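PDB 3ED5: putative HAD-hydrolase YfnB, which is an uncharacterised HAD-like hydrolase that probably cleaves phosphate esters, perhaps as a 5'-nucleotidase. Local coordinates for residues L29-E34 and R95-E100; A58-K63 and L186-K191; E152-Q157 and K161-Y166. One frame throughout, in Å; residues are numbered along the deposited sequence.

Interaction 1: residues L29-E34 and R95-E100. With FMT (formic acid), chain B; FMT (formic acid), chain H.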
# COMPACT_ATOMS: atom_id res chain seq x y z
N LEU A 29 15.84 5.60 0.73
CA LEU A 29 16.93 5.14 -0.16
C LEU A 29 18.11 6.11 -0.14
O LEU A 29 19.28 5.70 0.00
CB LEU A 29 16.42 4.99 -1.60
CG LEU A 29 15.48 3.84 -1.93
CD1 LEU A 29 15.05 3.99 -3.36
CD2 LEU A 29 16.19 2.45 -1.72
N ARG A 30 17.82 7.40 -0.24
CA ARG A 30 18.90 8.41 -0.20
C ARG A 30 19.69 8.25 1.09
O ARG A 30 20.92 8.23 1.07
CB ARG A 30 18.39 9.84 -0.33
CG ARG A 30 19.57 10.86 -0.45
CD ARG A 30 19.11 12.31 -0.57
NE ARG A 30 18.11 12.74 0.42
CZ ARG A 30 18.43 13.31 1.59
NH1 ARG A 30 17.48 13.71 2.42
NH2 ARG A 30 19.70 13.50 1.93
N LEU A 31 18.98 8.15 2.22
CA LEU A 31 19.64 8.07 3.53
C LEU A 31 20.39 6.76 3.74
O LEU A 31 21.48 6.74 4.34
CB LEU A 31 18.64 8.32 4.67
CG LEU A 31 18.05 9.73 4.67
CD1 LEU A 31 17.06 9.86 5.79
CD2 LEU A 31 19.13 10.80 4.79
N LEU A 32 19.83 5.67 3.21
CA LEU A 32 20.51 4.37 3.26
C LEU A 32 21.85 4.42 2.51
O LEU A 32 22.89 3.96 3.01
CB LEU A 32 19.60 3.24 2.71
CG LEU A 32 20.31 1.87 2.61
CD1 LEU A 32 20.56 1.26 3.99
CD2 LEU A 32 19.53 0.89 1.71
N PHE A 33 21.83 4.95 1.29
CA PHE A 33 23.06 5.03 0.48
C PHE A 33 24.09 6.02 1.01
O PHE A 33 25.31 5.79 0.91
CB PHE A 33 22.70 5.28 -0.97
CG PHE A 33 22.31 4.02 -1.70
CD1 PHE A 33 21.10 3.40 -1.41
CD2 PHE A 33 23.17 3.44 -2.63
CE1 PHE A 33 20.74 2.21 -2.05
CE2 PHE A 33 22.82 2.26 -3.28
CZ PHE A 33 21.59 1.64 -3.01
N GLU A 34 23.61 7.10 1.62
CA GLU A 34 24.50 8.03 2.33
C GLU A 34 25.12 7.30 3.53
O GLU A 34 26.31 7.41 3.76
CB GLU A 34 23.74 9.28 2.80
CG GLU A 34 23.28 10.21 1.68
CD GLU A 34 22.64 11.51 2.19
OE1 GLU A 34 22.55 11.73 3.42
OE2 GLU A 34 22.22 12.31 1.33
N ARG A 95 14.72 0.38 6.84
CA ARG A 95 13.41 0.30 7.52
C ARG A 95 13.22 1.47 8.50
O ARG A 95 12.12 2.07 8.60
CB ARG A 95 13.32 -1.05 8.28
CG ARG A 95 12.06 -1.26 9.14
CD ARG A 95 10.80 -1.32 8.30
NE ARG A 95 10.89 -2.19 7.09
CZ ARG A 95 9.95 -2.25 6.15
NH1 ARG A 95 8.82 -1.56 6.29
NH2 ARG A 95 10.11 -3.03 5.08
N ARG A 96 14.26 1.77 9.26
CA ARG A 96 14.22 2.87 10.21
C ARG A 96 13.94 4.20 9.50
O ARG A 96 13.08 4.98 9.95
CB ARG A 96 15.48 2.93 11.06
CG ARG A 96 15.33 3.86 12.24
CD ARG A 96 15.69 5.28 11.88
NE ARG A 96 17.14 5.44 11.82
CZ ARG A 96 17.77 6.61 11.80
NH1 ARG A 96 17.08 7.75 11.82
NH2 ARG A 96 19.10 6.63 11.75
N PHE A 97 14.63 4.45 8.39
CA PHE A 97 14.41 5.68 7.61
C PHE A 97 13.03 5.71 6.95
O PHE A 97 12.39 6.75 6.92
CB PHE A 97 15.45 5.85 6.52
CG PHE A 97 16.86 6.00 7.04
CD1 PHE A 97 17.15 6.91 8.06
CD2 PHE A 97 17.89 5.25 6.47
CE1 PHE A 97 18.48 7.09 8.53
CE2 PHE A 97 19.22 5.41 6.93
CZ PHE A 97 19.51 6.32 7.96
N LEU A 98 12.59 4.57 6.42
CA LEU A 98 11.27 4.49 5.82
C LEU A 98 10.21 4.82 6.87
O LEU A 98 9.21 5.48 6.56
CB LEU A 98 11.01 3.07 5.29
CG LEU A 98 9.80 2.88 4.38
CD1 LEU A 98 10.06 3.62 3.02
CD2 LEU A 98 9.57 1.40 4.13
N GLU A 99 10.45 4.37 8.11
CA GLU A 99 9.46 4.56 9.18
C GLU A 99 9.39 5.99 9.67
O GLU A 99 8.53 6.33 10.46
CB GLU A 99 9.70 3.59 10.36
CG GLU A 99 9.29 2.18 9.99
CD GLU A 99 9.51 1.14 11.09
OE1 GLU A 99 10.28 1.42 12.05
OE2 GLU A 99 8.93 0.04 10.96
N GLU A 100 10.31 6.84 9.21
CA GLU A 100 10.24 8.26 9.50
C GLU A 100 9.58 9.09 8.39
O GLU A 100 9.49 10.31 8.51
CB GLU A 100 11.62 8.80 9.83
CG GLU A 100 12.13 8.28 11.18
CD GLU A 100 13.58 8.63 11.45
OE1 GLU A 100 14.48 8.18 10.72
OE2 GLU A 100 13.81 9.33 12.44
C FMT B . 8.28 -1.68 2.13
O1 FMT B . 9.29 -1.40 1.51
O2 FMT B . 8.26 -2.49 3.04
C FMT H . 14.54 12.27 -1.18
O1 FMT H . 13.65 12.88 -0.57
O2 FMT H . 15.75 12.48 -1.03
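L31 lays its CB on the face of the F97 ring, 3.6 Å from the centroid and only 9° off the ring normal, a CH-pi contact. The contact pairs helices 21-35 and 87-98, two members of the all-helical cap inserted between the first two strands of the HAD Rossmann-like core. Farther out on the same side chain, L31 CD1 reaches F97 CD1 at 3.7 Å, so both the root and one methyl of the leucine meet the ring. F97 owes its position to a side chain that leaves its helix with CG anti to the carbonyl carbon (chi1 -63°); its CE2 then comes obliquely to the backbone L32 N at 3.8 Å. Around this apolar centre, A28 also packs on F97, while L29 and L32 turn to F74 of helix 66-80. The outer shell is charged. R96 passes one face of its guanidinium over F97 CE1 and pairs with E100, NH1 to OE1 2.9 Å, one turn further along; R30 and E34 form a similar salt bridge on the other helix. R95, bonded to E91 and T131, also holds a formate, probably from the crystallisation liquor, that R73 shares. The grip of R95 is uneven: R95 NH2 gives formate O2 a bond of 2.8 Å at 159°, whereas R95 NH1 reaches the same oxygen only weakly, at 3.4 Å.

Interaction 2: residues A58-K63 and L186-K191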
# COMPACT_ATOMS: atom_id res chain seq x y z
N ALA A 58 6.31 -11.49 -6.39
CA ALA A 58 6.49 -12.91 -6.03
C ALA A 58 5.82 -13.20 -4.68
O ALA A 58 5.10 -14.21 -4.53
CB ALA A 58 7.98 -13.31 -6.02
N PHE A 59 5.96 -12.27 -3.74
CA PHE A 59 5.24 -12.39 -2.45
C PHE A 59 3.71 -12.37 -2.61
O PHE A 59 3.02 -13.23 -2.05
CB PHE A 59 5.75 -11.33 -1.49
CG PHE A 59 4.80 -10.96 -0.38
CD1 PHE A 59 4.51 -11.84 0.67
CD2 PHE A 59 4.24 -9.69 -0.36
CE1 PHE A 59 3.66 -11.46 1.72
CE2 PHE A 59 3.38 -9.28 0.69
CZ PHE A 59 3.10 -10.18 1.72
N GLU A 60 3.18 -11.41 -3.37
CA GLU A 60 1.72 -11.39 -3.65
C GLU A 60 1.24 -12.70 -4.24
O GLU A 60 0.13 -13.19 -3.89
CB GLU A 60 1.35 -10.24 -4.59
CG GLU A 60 1.46 -8.87 -3.93
CD GLU A 60 1.30 -7.70 -4.92
OE1 GLU A 60 0.94 -7.92 -6.10
OE2 GLU A 60 1.54 -6.56 -4.48
N GLU A 61 2.06 -13.30 -5.10
CA GLU A 61 1.70 -14.53 -5.80
C GLU A 61 1.87 -15.79 -4.95
O GLU A 61 1.55 -16.89 -5.41
CB GLU A 61 2.57 -14.69 -7.07
CG GLU A 61 2.29 -13.69 -8.16
CD GLU A 61 3.52 -13.49 -9.09
OE1 GLU A 61 4.46 -14.34 -9.10
OE2 GLU A 61 3.55 -12.48 -9.83
N GLY A 62 2.42 -15.63 -3.75
CA GLY A 62 2.64 -16.77 -2.86
C GLY A 62 3.92 -17.56 -3.12
O GLY A 62 4.07 -18.70 -2.68
N LYS A 63 4.86 -16.90 -3.80
CA LYS A 63 6.09 -17.56 -4.24
C LYS A 63 7.29 -17.18 -3.40
O LYS A 63 8.43 -17.66 -3.65
CB LYS A 63 6.33 -17.21 -5.73
CG LYS A 63 5.28 -17.86 -6.64
CD LYS A 63 5.48 -17.43 -8.10
CE LYS A 63 4.54 -18.18 -9.02
NZ LYS A 63 5.07 -18.14 -10.43
N LEU A 186 -2.96 -2.50 -9.01
CA LEU A 186 -3.83 -3.38 -9.80
C LEU A 186 -3.79 -4.82 -9.30
O LEU A 186 -4.82 -5.51 -9.29
CB LEU A 186 -3.37 -3.39 -11.27
CG LEU A 186 -3.64 -2.10 -12.03
CD1 LEU A 186 -3.04 -2.30 -13.44
CD2 LEU A 186 -5.13 -1.90 -12.14
N THR A 187 -2.60 -5.24 -8.87
CA THR A 187 -2.37 -6.62 -8.50
C THR A 187 -2.79 -6.98 -7.08
O THR A 187 -3.25 -8.10 -6.87
CB THR A 187 -0.92 -7.08 -8.75
OG1 THR A 187 -0.02 -6.26 -7.99
CG2 THR A 187 -0.55 -6.97 -10.24
N ALA A 188 -2.63 -6.07 -6.12
CA ALA A 188 -2.97 -6.36 -4.74
C ALA A 188 -4.38 -5.90 -4.46
O ALA A 188 -5.17 -6.65 -3.84
CB ALA A 188 -2.03 -5.68 -3.76
N ASP A 189 -4.69 -4.66 -4.87
CA ASP A 189 -5.98 -4.04 -4.44
C ASP A 189 -7.11 -4.31 -5.40
O ASP A 189 -8.20 -4.74 -4.99
CB ASP A 189 -5.81 -2.52 -4.27
CG ASP A 189 -4.77 -2.17 -3.23
OD1 ASP A 189 -4.82 -2.74 -2.12
OD2 ASP A 189 -3.88 -1.34 -3.58
N ILE A 190 -6.88 -4.09 -6.69
CA ILE A 190 -7.97 -4.22 -7.64
C ILE A 190 -8.27 -5.69 -7.93
O ILE A 190 -9.40 -6.12 -7.77
CB ILE A 190 -7.73 -3.40 -8.92
CG1 ILE A 190 -7.34 -1.94 -8.58
CG2 ILE A 190 -8.94 -3.49 -9.83
CD1 ILE A 190 -8.36 -1.17 -7.65
N LYS A 191 -7.26 -6.47 -8.28
CA LYS A 191 -7.44 -7.91 -8.44
C LYS A 191 -7.94 -8.52 -7.13
O LYS A 191 -8.86 -9.32 -7.14
CB LYS A 191 -6.14 -8.59 -8.87
CG LYS A 191 -6.29 -10.11 -9.13
CD LYS A 191 -4.93 -10.79 -8.78
CE LYS A 191 -3.86 -10.56 -9.83
NZ LYS A 191 -2.54 -10.19 -9.18
O HOH W 1 1.36 -4.25 -5.54
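The carboxylate of E60 is the flat group that carries this contact: A188 CB lies over one of its faces, nearest to E60 OE2 at 3.7 Å, while the two oxygens look to T187 and to a water. T187 OG1 donates to E60 OE1 over 2.7 Å, using the syn lone pair, the one on the side of the second oxygen. The water gives a short bond to E60 OE2, 2.5 Å, and a weak one to T187 OG1, closing a small ring of carboxylate, hydroxyl and solvent. E60 reaches across with its chain extended beyond CG (chi2 171°) and meets T187 at about a right angle. The threonine hydroxyl sits between its own backbone N and carbonyl carbon (chi1 59°), where it is also bonded to S185. E60 OE1 also takes a salt bridge from R57, while K191 NZ stays 5.2 Å away from that oxygen and may add only a long-range attraction. Here the last part of cap helix 42-60 meets the start of helix 186-195 of the Rossmann-like core, just after strand 179-183, a place where HAD enzymes carry an acidic active-site motif; D189 touches D13, the probable nucleophile. With an alanine here in place of E60, the T187 hydroxyl would probably lose its acceptor across the cap-core boundary, and R57 one of its carboxylate mates, leaving its guanidinium freer to turn. Past E60 the chain turns off in a Schellman motif at G62, whose positive phi brings K63 N to A58 O at 2.8 Å. On the core side, K191 NZ folds back onto T187 O at 3.2 Å.

Interaction 3: residues E152-Q157 and K161-Y166. With FMT (formic acid), chain D.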
# COMPACT_ATOMS: atom_id res chain seq x y z
N GLU A 152 0.32 -9.95 7.65
CA GLU A 152 1.17 -10.83 8.47
C GLU A 152 0.40 -11.55 9.57
O GLU A 152 0.87 -12.56 10.11
CB GLU A 152 2.36 -10.04 9.04
CG GLU A 152 1.97 -8.90 10.01
CD GLU A 152 3.15 -8.01 10.32
OE1 GLU A 152 3.62 -7.29 9.43
OE2 GLU A 152 3.61 -8.03 11.47
N ASP A 153 -0.79 -11.07 9.88
CA ASP A 153 -1.67 -11.74 10.85
C ASP A 153 -2.50 -12.86 10.25
O ASP A 153 -3.16 -13.62 11.00
CB ASP A 153 -2.66 -10.72 11.40
CG ASP A 153 -2.06 -9.79 12.41
OD1 ASP A 153 -0.83 -9.88 12.71
OD2 ASP A 153 -2.83 -8.94 12.90
N THR A 154 -2.52 -12.95 8.93
CA THR A 154 -3.52 -13.76 8.22
C THR A 154 -2.99 -15.07 7.67
O THR A 154 -3.77 -15.96 7.37
CB THR A 154 -4.17 -12.97 7.02
OG1 THR A 154 -3.26 -12.94 5.90
CG2 THR A 154 -4.56 -11.53 7.43
N GLY A 155 -1.67 -15.16 7.49
CA GLY A 155 -1.07 -16.29 6.82
C GLY A 155 -1.03 -16.15 5.32
O GLY A 155 -0.40 -16.97 4.65
N PHE A 156 -1.71 -15.11 4.81
CA PHE A 156 -1.86 -14.85 3.39
C PHE A 156 -1.56 -13.36 3.15
O PHE A 156 -1.08 -12.67 4.06
CB PHE A 156 -3.30 -15.21 2.94
CG PHE A 156 -3.72 -16.61 3.29
CD1 PHE A 156 -3.50 -17.66 2.40
CD2 PHE A 156 -4.34 -16.88 4.51
CE1 PHE A 156 -3.91 -18.99 2.74
CE2 PHE A 156 -4.75 -18.18 4.86
CZ PHE A 156 -4.51 -19.24 3.97
N GLN A 157 -1.85 -12.87 1.95
CA GLN A 157 -1.56 -11.47 1.62
C GLN A 157 -2.48 -11.08 0.49
O GLN A 157 -2.90 -11.94 -0.26
CB GLN A 157 -0.06 -11.28 1.21
CG GLN A 157 0.41 -12.06 -0.02
CD GLN A 157 0.53 -13.57 0.17
OE1 GLN A 157 0.89 -14.06 1.26
NE2 GLN A 157 0.21 -14.33 -0.89
N LYS A 161 -7.69 -14.40 -1.95
CA LYS A 161 -9.04 -14.48 -1.39
C LYS A 161 -9.00 -14.78 0.12
O LYS A 161 -9.78 -14.20 0.89
CB LYS A 161 -9.89 -15.48 -2.20
CG LYS A 161 -9.37 -16.93 -2.24
CD LYS A 161 -10.17 -17.83 -3.20
CE LYS A 161 -9.74 -19.31 -3.11
NZ LYS A 161 -10.66 -20.16 -3.94
N GLU A 162 -8.05 -15.60 0.58
CA GLU A 162 -8.06 -15.90 2.02
C GLU A 162 -7.65 -14.71 2.91
O GLU A 162 -8.02 -14.63 4.08
CB GLU A 162 -7.24 -17.15 2.32
CG GLU A 162 -7.70 -18.43 1.56
CD GLU A 162 -7.07 -18.61 0.17
OE1 GLU A 162 -6.50 -17.64 -0.42
OE2 GLU A 162 -7.11 -19.77 -0.36
N TYR A 163 -6.85 -13.79 2.38
CA TYR A 163 -6.63 -12.55 3.11
C TYR A 163 -7.98 -11.81 3.31
O TYR A 163 -8.33 -11.36 4.41
CB TYR A 163 -5.60 -11.65 2.40
CG TYR A 163 -5.58 -10.26 2.99
CD1 TYR A 163 -4.79 -9.97 4.11
CD2 TYR A 163 -6.40 -9.24 2.46
CE1 TYR A 163 -4.78 -8.67 4.68
CE2 TYR A 163 -6.42 -7.94 3.03
CZ TYR A 163 -5.61 -7.68 4.14
OH TYR A 163 -5.61 -6.41 4.69
N PHE A 164 -8.74 -11.67 2.23
CA PHE A 164 -10.02 -10.97 2.35
C PHE A 164 -11.01 -11.70 3.25
O PHE A 164 -11.74 -11.05 3.98
CB PHE A 164 -10.58 -10.64 0.98
CG PHE A 164 -9.78 -9.58 0.30
CD1 PHE A 164 -9.94 -8.24 0.67
CD2 PHE A 164 -8.80 -9.91 -0.63
CE1 PHE A 164 -9.15 -7.24 0.09
CE2 PHE A 164 -8.01 -8.91 -1.22
CZ PHE A 164 -8.20 -7.57 -0.86
N ASN A 165 -10.98 -13.03 3.24
CA ASN A 165 -11.88 -13.78 4.14
C ASN A 165 -11.63 -13.37 5.58
O ASN A 165 -12.56 -13.23 6.39
CB ASN A 165 -11.67 -15.29 4.07
CG ASN A 165 -12.11 -15.90 2.76
OD1 ASN A 165 -12.85 -15.28 1.96
ND2 ASN A 165 -11.68 -17.13 2.52
N TYR A 166 -10.34 -13.25 5.91
CA TYR A 166 -9.91 -12.87 7.24
C TYR A 166 -10.47 -11.50 7.65
O TYR A 166 -11.03 -11.33 8.76
CB TYR A 166 -8.36 -12.88 7.29
CG TYR A 166 -7.79 -12.47 8.63
CD1 TYR A 166 -7.28 -13.42 9.51
CD2 TYR A 166 -7.71 -11.11 8.99
CE1 TYR A 166 -6.74 -13.03 10.76
CE2 TYR A 166 -7.20 -10.72 10.21
CZ TYR A 166 -6.72 -11.67 11.08
OH TYR A 166 -6.20 -11.26 12.29
C FMT D . 0.22 -17.90 1.00
O1 FMT D . 0.83 -17.34 0.04
O2 FMT D . 0.45 -17.74 2.22
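T154 wedges its methyl between two tyrosines, and this is the tight part of the contact. CG2 stands over the face of Y166, 3.7 Å from the ring centroid and offset toward the rim, while Y163 CD1 closes on it obliquely, also at 3.7 Å. With OG1 set between its own backbone N and carbonyl carbon (chi1 77°), the methyl CG2 turns to the rings and OG1 accepts from F156 N, 2.9 Å at 154°, an ST turn; the same oxygen is bonded to S151 O. Y163 is buried, and its hydroxyl is satisfied by F149 O. The contact folds the loop after strand 147-150 back on the first turns of helix 161-169, within a beta-alpha-beta unit of the HAD core. Toward solvent the contacts are just as close but the groups are more exposed: the F156 ring takes E162 CB over its centre, 3.5 Å from the centroid, a CH-pi contact, and the E162 carboxylate, swung round by a bend at chi2, runs nearly parallel to the ring, 5° apart. Beside F156, Q157 NE2, which also bonds to E60 O, reaches O1 of a formic acid probably left by the crystallisation liquor, at 3.2 Å. At the other margin D153 CB merely brushes Y166 OH at 3.7 Å.

In the fold
The three contacts step from cap to core. Interaction 1 lies wholly in the helical cap, partly buried and apolar, flanked by salt bridges within each helix. Interaction 2, also partly buried but polar, crosses from cap to core close to the probable nucleophile, relying on a carboxylate, a hydroxyl and water. Interaction 3 is a surface contact within the core, local in sequence, yet it buries the largest area between its segments and rests on aromatic rings. Interaction 1 stands apart, with nearest atoms about 10 Å from interaction 2 and 8 Å from interaction 3. Interactions 2 and 3 touch: Q157 NE2 probably bonds to E60 O, a further tie between cap and core.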